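Local coordinates for sugar fermentation stimulation protein homolog (Pyrococcus furiosus, PDB 4DA2) that probably binds DNA and combines an OB-fold domain with a calcium-binding domain of the PD-(D/E)xK nuclease type, at residues Ala87-Ile92 / Ile106-Arg111; Asp118-Ile121 / Gly126-Phe129. The protein carries 1 engineered substitution. All coordinates share one frame; numbering follows the deposited sequence.

Contact 1 of 2, residues Ala87-Ile92 / Ile106-Arg111; sequences AFEKII and IKREPR. With CA (calcium ion), chain D.
Glu89 OE2 hydrogen-bonds with the hydroxyl of Tyr119, while its other oxygen, OE1, lies over one face of the Arg108 guanidinium, 3.7 Å from NH2. In this PD-(D/E)xK domain the pair bridges helix 81-93 and the end of strand 104-108; CA atoms of segments 87-92 and 106-111 come no nearer than 10.7 Å (Glu89 CA to Arg108 CA), so the reach is made by side chains alone. Both are drawn out, Glu89 beyond CG (chi2 159°) and Arg108 from CG to NE, and they meet at roughly a right angle. Carboxylate and guanidinium stack with their planes 27° apart, and no N-H of Arg108 points at OE1. The salt bridge is therefore long and purely electrostatic, and the stronger hold on Glu89 probably comes from Tyr119. Only 74 Å² is buried, as befits a surface contact. Strand 104-108 also carries a classic beta bulge, Ile106 and Lys107 both facing Leu120. Just past Arg108 the chain turns through Glu109, whose positive phi (50°) marks the bend, and its carboxylate chelates calcium, OE1 at 2.7 Å and OE2 at 2.5 Å from the ion, with Asp118 OD1 and waters among its other ligands.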
ATOM      1  N   ALA A  87       2.990  -8.347   0.766  1.00 14.63           N
ATOM      2  CA  ALA A  87       1.676  -8.955   0.458  1.00 16.78           C
ATOM      3  C   ALA A  87       1.485  -9.014  -1.068  1.00 14.29           C
ATOM      4  O   ALA A  87       1.128 -10.061  -1.626  1.00 15.61           O
ATOM      5  CB  ALA A  87       0.563  -8.166   1.091  1.00 13.78           C
ATOM      6  N   PHE A  88       1.733  -7.895  -1.738  1.00 13.29           N
ATOM      7  CA  PHE A  88       1.734  -7.894  -3.210  1.00 13.28           C
ATOM      8  C   PHE A  88       2.667  -8.965  -3.818  1.00 15.17           C
ATOM      9  O   PHE A  88       2.276  -9.698  -4.722  1.00 11.72           O
ATOM     10  CB  PHE A  88       2.029  -6.486  -3.790  1.00  9.35           C
ATOM     11  CG  PHE A  88       1.902  -6.434  -5.288  1.00  9.56           C
ATOM     12  CD1 PHE A  88       0.650  -6.545  -5.894  1.00 13.36           C
ATOM     13  CD2 PHE A  88       3.022  -6.300  -6.090  1.00 12.27           C
ATOM     14  CE1 PHE A  88       0.524  -6.517  -7.261  1.00 19.11           C
ATOM     15  CE2 PHE A  88       2.898  -6.313  -7.468  1.00 14.23           C
ATOM     16  CZ  PHE A  88       1.644  -6.405  -8.051  1.00 15.33           C
ATOM     17  N   GLU A  89       3.903  -9.032  -3.335  1.00 13.74           N
ATOM     18  CA  GLU A  89       4.871 -10.039  -3.753  1.00 17.60           C
ATOM     19  C   GLU A  89       4.355 -11.482  -3.554  1.00 14.75           C
ATOM     20  O   GLU A  89       4.636 -12.347  -4.371  1.00 14.27           O
ATOM     21  CB  GLU A  89       6.220  -9.814  -3.047  1.00 17.89           C
ATOM     22  CG  GLU A  89       6.909  -8.530  -3.551  1.00 12.64           C
ATOM     23  CD  GLU A  89       7.953  -7.938  -2.619  1.00 45.89           C
ATOM     24  OE1 GLU A  89       8.526  -8.674  -1.806  1.00 37.91           O
ATOM     25  OE2 GLU A  89       8.204  -6.716  -2.704  1.00 33.62           O
ATOM     26  N   LYS A  90       3.581 -11.722  -2.498  1.00 17.86           N
ATOM     27  CA  LYS A  90       2.990 -13.040  -2.294  1.00 19.81           C
ATOM     28  C   LYS A  90       1.920 -13.316  -3.334  1.00 14.36           C
ATOM     29  O   LYS A  90       1.828 -14.431  -3.869  1.00 21.12           O
ATOM     30  CB  LYS A  90       2.434 -13.162  -0.870  1.00 24.19           C
ATOM     31  CG  LYS A  90       3.542 -13.220   0.170  1.00 22.71           C
ATOM     32  CD  LYS A  90       4.123 -14.630   0.205  1.00 37.31           C
ATOM     33  CE  LYS A  90       5.331 -14.659   1.069  1.00 26.04           C
ATOM     34  NZ  LYS A  90       5.837 -16.043   1.266  1.00 48.10           N
ATOM     35  N   ILE A  91       1.093 -12.304  -3.605  1.00 11.61           N
ATOM     36  CA  ILE A  91       0.110 -12.385  -4.689  1.00 16.74           C
ATOM     37  C   ILE A  91       0.773 -12.753  -6.032  1.00 22.58           C
ATOM     38  O   ILE A  91       0.286 -13.648  -6.760  1.00 17.16           O
ATOM     39  CB  ILE A  91      -0.720 -11.092  -4.775  1.00 14.02           C
ATOM     40  CG1 ILE A  91      -1.647 -11.005  -3.555  1.00 18.06           C
ATOM     41  CG2 ILE A  91      -1.512 -11.011  -6.094  1.00 14.73           C
ATOM     42  CD1 ILE A  91      -2.332  -9.671  -3.416  1.00 14.18           C
ATOM     43  N   ILE A  92       1.893 -12.100  -6.347  1.00 15.87           N
ATOM     44  CA  ILE A  92       2.658 -12.427  -7.570  1.00 14.51           C
ATOM     45  C   ILE A  92       3.213 -13.867  -7.532  1.00 16.51           C
ATOM     46  O   ILE A  92       3.095 -14.637  -8.514  1.00 20.82           O
ATOM     47  CB  ILE A  92       3.777 -11.381  -7.862  1.00 14.27           C
ATOM     48  CG1 ILE A  92       3.183  -9.978  -8.122  1.00 14.57           C
ATOM     49  CG2 ILE A  92       4.708 -11.810  -9.042  1.00 17.65           C
ATOM     50  CD1 ILE A  92       2.156  -9.865  -9.275  1.00 20.15           C
ATOM     51  N   ILE A 106      11.536  -9.388 -11.520  1.00 26.40           N
ATOM     52  CA  ILE A 106      12.946  -9.510 -11.885  1.00 22.82           C
ATOM     53  C   ILE A 106      13.776  -8.318 -11.407  1.00 27.10           C
ATOM     54  O   ILE A 106      15.002  -8.423 -11.272  1.00 23.18           O
ATOM     55  CB  ILE A 106      13.148  -9.754 -13.411  1.00 28.37           C
ATOM     56  CG1 ILE A 106      12.612  -8.578 -14.251  1.00 26.82           C
ATOM     57  CG2 ILE A 106      12.501 -11.071 -13.829  1.00 24.71           C
ATOM     58  CD1 ILE A 106      13.097  -8.561 -15.703  1.00 26.10           C
ATOM     59  N   LYS A 107      13.123  -7.181 -11.143  1.00 20.57           N
ATOM     60  CA  LYS A 107      13.833  -6.012 -10.603  1.00 28.61           C
ATOM     61  C   LYS A 107      12.928  -5.286  -9.642  1.00 33.81           C
ATOM     62  O   LYS A 107      11.737  -5.130  -9.917  1.00 19.33           O
ATOM     63  CB  LYS A 107      14.223  -5.010 -11.688  1.00 21.27           C
ATOM     64  CG  LYS A 107      15.410  -5.380 -12.563  1.00 55.14           C
ATOM     65  CD  LYS A 107      15.673  -4.297 -13.614  1.00 33.86           C
ATOM     66  CE  LYS A 107      16.881  -4.641 -14.482  1.00 47.06           C
ATOM     67  NZ  LYS A 107      17.024  -3.698 -15.625  1.00 47.76           N
ATOM     68  N   ARG A 108      13.508  -4.847  -8.530  1.00 17.99           N
ATOM     69  CA  ARG A 108      12.814  -3.981  -7.556  1.00 24.99           C
ATOM     70  C   ARG A 108      13.387  -2.571  -7.659  1.00 24.34           C
ATOM     71  O   ARG A 108      14.590  -2.389  -7.821  1.00 20.46           O
ATOM     72  CB  ARG A 108      12.937  -4.513  -6.133  1.00 25.94           C
ATOM     73  CG  ARG A 108      12.148  -5.807  -5.886  1.00 18.32           C
ATOM     74  CD  ARG A 108      12.622  -6.546  -4.646  1.00 30.99           C
ATOM     75  NE  ARG A 108      12.053  -7.898  -4.619  1.00 33.91           N
ATOM     76  CZ  ARG A 108      12.051  -8.699  -3.559  1.00 72.40           C
ATOM     77  NH1 ARG A 108      12.585  -8.300  -2.410  1.00134.46           N
ATOM     78  NH2 ARG A 108      11.509  -9.906  -3.644  1.00252.83           N
ATOM     79  N   GLU A 109      12.512  -1.581  -7.580  1.00 16.87           N
ATOM     80  CA  GLU A 109      12.891  -0.154  -7.731  1.00 16.75           C
ATOM     81  C   GLU A 109      13.747   0.243  -8.944  1.00 16.41           C
ATOM     82  O   GLU A 109      14.686   1.039  -8.788  1.00 21.64           O
ATOM     83  CB  GLU A 109      13.565   0.363  -6.446  1.00 18.93           C
ATOM     84  CG  GLU A 109      12.762   0.112  -5.192  1.00 18.06           C
ATOM     85  CD  GLU A 109      11.499   0.945  -5.144  1.00 25.84           C
ATOM     86  OE1 GLU A 109      11.571   2.167  -5.373  1.00 25.35           O
ATOM     87  OE2 GLU A 109      10.421   0.386  -4.864  1.00 29.75           O
ATOM     88  N   PRO A 110      13.438  -0.280 -10.153  1.00 15.26           N
ATOM     89  CA  PRO A 110      14.209   0.149 -11.314  1.00 18.60           C
ATOM     90  C   PRO A 110      13.976   1.624 -11.614  1.00 18.37           C
ATOM     91  O   PRO A 110      12.875   2.155 -11.382  1.00 17.61           O
ATOM     92  CB  PRO A 110      13.618  -0.689 -12.451  1.00 23.08           C
ATOM     93  CG  PRO A 110      12.246  -1.022 -11.997  1.00 18.61           C
ATOM     94  CD  PRO A 110      12.396  -1.256 -10.543  1.00 21.02           C
ATOM     95  N   ARG A 111      15.015   2.285 -12.112  1.00 21.78           N
ATOM     96  CA  ARG A 111      14.875   3.645 -12.583  1.00 19.35           C
ATOM     97  C   ARG A 111      13.998   3.700 -13.838  1.00 17.99           C
ATOM     98  O   ARG A 111      14.153   2.891 -14.749  1.00 17.86           O
ATOM     99  CB  ARG A 111      16.242   4.246 -12.910  1.00 20.20           C
ATOM    100  CG  ARG A 111      17.085   4.634 -11.726  1.00 25.43           C
ATOM    101  CD  ARG A 111      18.332   5.339 -12.253  1.00 37.33           C
ATOM    102  NE  ARG A 111      19.181   5.923 -11.216  1.00 37.79           N
ATOM    103  CZ  ARG A 111      18.999   7.121 -10.665  1.00 42.99           C
ATOM    104  NH1 ARG A 111      17.972   7.885 -11.025  1.00 30.75           N
ATOM    105  NH2 ARG A 111      19.846   7.552  -9.740  1.00 37.85           N
TER
HETATM  106 CA    CA D 302       9.011   2.481  -4.723  1.00 18.54          CA
HETATM  107  O   HOH W   1       7.168   3.583  -3.600  1.00 29.13           O
HETATM  108  O   HOH W   2      10.067   4.850  -4.639  1.00 32.24           O
HETATM  109  O   HOH W   3       8.342   3.606  -6.841  1.00 19.31           O
HETATM  110  O   HOH W   4       9.266   1.817  -2.796  1.00 31.98           O

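Contact 2 of 2, residues Asp118-Ile121 / Gly126-Phe129. Engineered in segment 118-121: Ile121 (natural residue Leu). With CA (calcium ion), chain C; CA (calcium ion), chain D.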
ATOM      1  N   ASP A 118       8.103   0.663  -8.526  1.00 14.36           N
ATOM      2  CA  ASP A 118       8.301  -0.445  -7.600  1.00 15.04           C
ATOM      3  C   ASP A 118       8.887  -1.701  -8.208  1.00 10.43           C
ATOM      4  O   ASP A 118       9.840  -2.265  -7.640  1.00 12.59           O
ATOM      5  CB  ASP A 118       6.997  -0.817  -6.897  1.00 18.46           C
ATOM      6  CG  ASP A 118       6.553   0.225  -5.937  1.00 14.42           C
ATOM      7  OD1 ASP A 118       7.404   0.982  -5.408  1.00 15.76           O
ATOM      8  OD2 ASP A 118       5.328   0.302  -5.668  1.00 15.59           O
ATOM      9  N   TYR A 119       8.309  -2.156  -9.326  1.00 14.44           N
ATOM     10  CA  TYR A 119       8.702  -3.460  -9.918  1.00 15.78           C
ATOM     11  C   TYR A 119       8.826  -3.462 -11.424  1.00 14.15           C
ATOM     12  O   TYR A 119       8.036  -2.831 -12.125  1.00 14.52           O
ATOM     13  CB  TYR A 119       7.695  -4.567  -9.535  1.00 15.44           C
ATOM     14  CG  TYR A 119       7.369  -4.651  -8.041  1.00 16.50           C
ATOM     15  CD1 TYR A 119       8.285  -5.187  -7.139  1.00 17.79           C
ATOM     16  CD2 TYR A 119       6.145  -4.209  -7.550  1.00 14.90           C
ATOM     17  CE1 TYR A 119       8.007  -5.262  -5.777  1.00 24.48           C
ATOM     18  CE2 TYR A 119       5.838  -4.286  -6.180  1.00 13.65           C
ATOM     19  CZ  TYR A 119       6.770  -4.823  -5.300  1.00 16.32           C
ATOM     20  OH  TYR A 119       6.499  -4.886  -3.946  1.00 20.18           O
ATOM     21  N   LEU A 120       9.817  -4.213 -11.911  1.00 11.15           N
ATOM     22  CA  LEU A 120       9.801  -4.711 -13.273  1.00 18.25           C
ATOM     23  C   LEU A 120       9.511  -6.187 -13.143  1.00 18.81           C
ATOM     24  O   LEU A 120      10.204  -6.907 -12.424  1.00 19.13           O
ATOM     25  CB  LEU A 120      11.139  -4.506 -13.985  1.00 22.57           C
ATOM     26  CG  LEU A 120      11.149  -5.045 -15.415  1.00 17.26           C
ATOM     27  CD1 LEU A 120      10.093  -4.342 -16.263  1.00 17.40           C
ATOM     28  CD2 LEU A 120      12.545  -4.910 -16.057  1.00 25.27           C
ATOM     29  N   ILE A 121       8.455  -6.595 -13.835  1.00 15.64           N
ATOM     30  CA  ILE A 121       7.953  -7.968 -13.808  1.00 13.06           C
ATOM     31  C   ILE A 121       8.115  -8.574 -15.201  1.00 18.70           C
ATOM     32  O   ILE A 121       7.852  -7.921 -16.211  1.00 18.20           O
ATOM     33  CB  ILE A 121       6.500  -7.982 -13.313  1.00 13.88           C
ATOM     34  CG1 ILE A 121       6.508  -7.733 -11.805  1.00 15.65           C
ATOM     35  CG2 ILE A 121       5.780  -9.333 -13.602  1.00 19.55           C
ATOM     36  CD1 ILE A 121       5.146  -7.437 -11.214  1.00 24.94           C
ATOM     37  N   GLY A 126       6.486 -10.777 -22.535  1.00 28.15           N
ATOM     38  CA  GLY A 126       7.117  -9.470 -22.349  1.00 26.31           C
ATOM     39  C   GLY A 126       7.260  -9.030 -20.903  1.00 23.05           C
ATOM     40  O   GLY A 126       7.057  -9.815 -19.980  1.00 25.88           O
ATOM     41  N   GLU A 127       7.637  -7.768 -20.715  1.00 26.97           N
ATOM     42  CA  GLU A 127       7.834  -7.202 -19.386  1.00 25.05           C
ATOM     43  C   GLU A 127       6.762  -6.179 -19.061  1.00 12.91           C
ATOM     44  O   GLU A 127       6.103  -5.652 -19.964  1.00 20.04           O
ATOM     45  CB  GLU A 127       9.191  -6.524 -19.294  1.00 22.62           C
ATOM     46  CG  GLU A 127      10.377  -7.461 -19.380  1.00 35.79           C
ATOM     47  CD  GLU A 127      11.679  -6.686 -19.483  1.00 32.01           C
ATOM     48  OE1 GLU A 127      11.616  -5.468 -19.774  1.00 39.08           O
ATOM     49  OE2 GLU A 127      12.753  -7.291 -19.261  1.00 58.85           O
ATOM     50  N   ILE A 128       6.564  -5.930 -17.763  1.00 16.11           N
ATOM     51  CA  ILE A 128       5.624  -4.913 -17.297  1.00 13.50           C
ATOM     52  C   ILE A 128       6.191  -4.200 -16.067  1.00 12.32           C
ATOM     53  O   ILE A 128       6.716  -4.830 -15.130  1.00 17.83           O
ATOM     54  CB  ILE A 128       4.189  -5.504 -17.020  1.00 15.28           C
ATOM     55  CG1 ILE A 128       3.196  -4.398 -16.617  1.00 18.09           C
ATOM     56  CG2 ILE A 128       4.249  -6.650 -15.989  1.00 27.41           C
ATOM     57  CD1 ILE A 128       1.711  -4.855 -16.485  1.00 29.01           C
ATOM     58  N   PHE A 129       6.109  -2.871 -16.095  1.00 16.56           N
ATOM     59  CA  PHE A 129       6.436  -2.057 -14.917  1.00 15.58           C
ATOM     60  C   PHE A 129       5.195  -1.919 -14.045  1.00 12.04           C
ATOM     61  O   PHE A 129       4.110  -1.576 -14.549  1.00 15.69           O
ATOM     62  CB  PHE A 129       6.920  -0.677 -15.357  1.00 15.90           C
ATOM     63  CG  PHE A 129       8.278  -0.692 -15.970  1.00 14.78           C
ATOM     64  CD1 PHE A 129       9.418  -0.697 -15.156  1.00 20.39           C
ATOM     65  CD2 PHE A 129       8.427  -0.770 -17.362  1.00 19.27           C
ATOM     66  CE1 PHE A 129      10.718  -0.714 -15.737  1.00 18.86           C
ATOM     67  CE2 PHE A 129       9.711  -0.802 -17.950  1.00 22.21           C
ATOM     68  CZ  PHE A 129      10.853  -0.785 -17.134  1.00 18.65           C
TER
HETATM   69 CA    CA C 301       5.072   2.187  -4.281  1.00 14.23          CA
HETATM   70 CA    CA D 302       9.011   2.481  -4.723  1.00 18.54          CA
HETATM   71  O   HOH W   5       4.256   4.353  -3.582  1.00 24.85           O
HETATM   72  O   HOH W   1       7.168   3.583  -3.600  1.00 29.13           O
HETATM   73  O   HOH W   6       5.577   0.343  -2.729  1.00 31.04           O
HETATM   74  O   HOH W   2      10.067   4.850  -4.639  1.00 32.24           O
HETATM   75  O   HOH W   3       8.342   3.606  -6.841  1.00 19.31           O
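Glu127 opens the pairing of this antiparallel beta hairpin, whose short strand segments run at 161° to each other: its CB rests 3.8 Å from Leu120 CD1, and its CA lies 3.3 Å from Ile121 O in a CA-H...O contact. Ile128 follows as the hydrogen-bonded partner of Ile121, an engineered residue (leucine in nature). Two nearly straight bonds join them, Ile128 N to Ile121 O at 2.8 Å and Ile121 N to Ile128 O at 2.8 Å. Their side chains lie alongside one another, with Ile128 CG2 3.7 Å from Ile121 CB. Phe129, non-hydrogen-bonded partner of Leu120, takes the other face of the sheet. With Leu120 CG swung anti to the backbone N (chi1 179°), methyl CD1 sits 3.6 Å above the centroid of the Phe129 ring, 9° off the normal, a CH-pi contact over the centre of the face. With Phe129 cut back to an alanine, the Leu120 methyl is likely to lose its aromatic platform and a gap to open beside Pro110. At the far end of segment 118-121, Asp118 OD1 binds the calcium it shares with Glu109 at 2.3 Å, and its carboxylate also binds a second calcium held with Glu131 and Thr132 O. Backbone bonds and apolar contacts join strands 115-122 and 127-139, the first also carrying Asp118, whose carboxylate bridging two calcium ions is consistent with the two-metal sites of related nucleases.

From the N terminus, helix 81-93 comes first; the chain then loops to strand 104-108, and contact 1 closes that excursion of 13 residues between its segments. Contact 2 closes afterwards across the short turn joining strands 115-122 and 127-139, so the two lie in series, neither nested nor crossing. The disulfide Cys103-Cys123 links the two connections. The contact centres are about 8 Å apart, and strands 104-108 and 115-122 are neighbours in one sheet; just past the end of the first, Glu109 N probably bonds to Asp118 O at 2.8 Å. Phe88 CD2 also packs 3.5 Å from Tyr119 CE2. One calcium is reached by Glu109 and by Asp118 of the hairpin, the helix joining through Glu89 and Phe88.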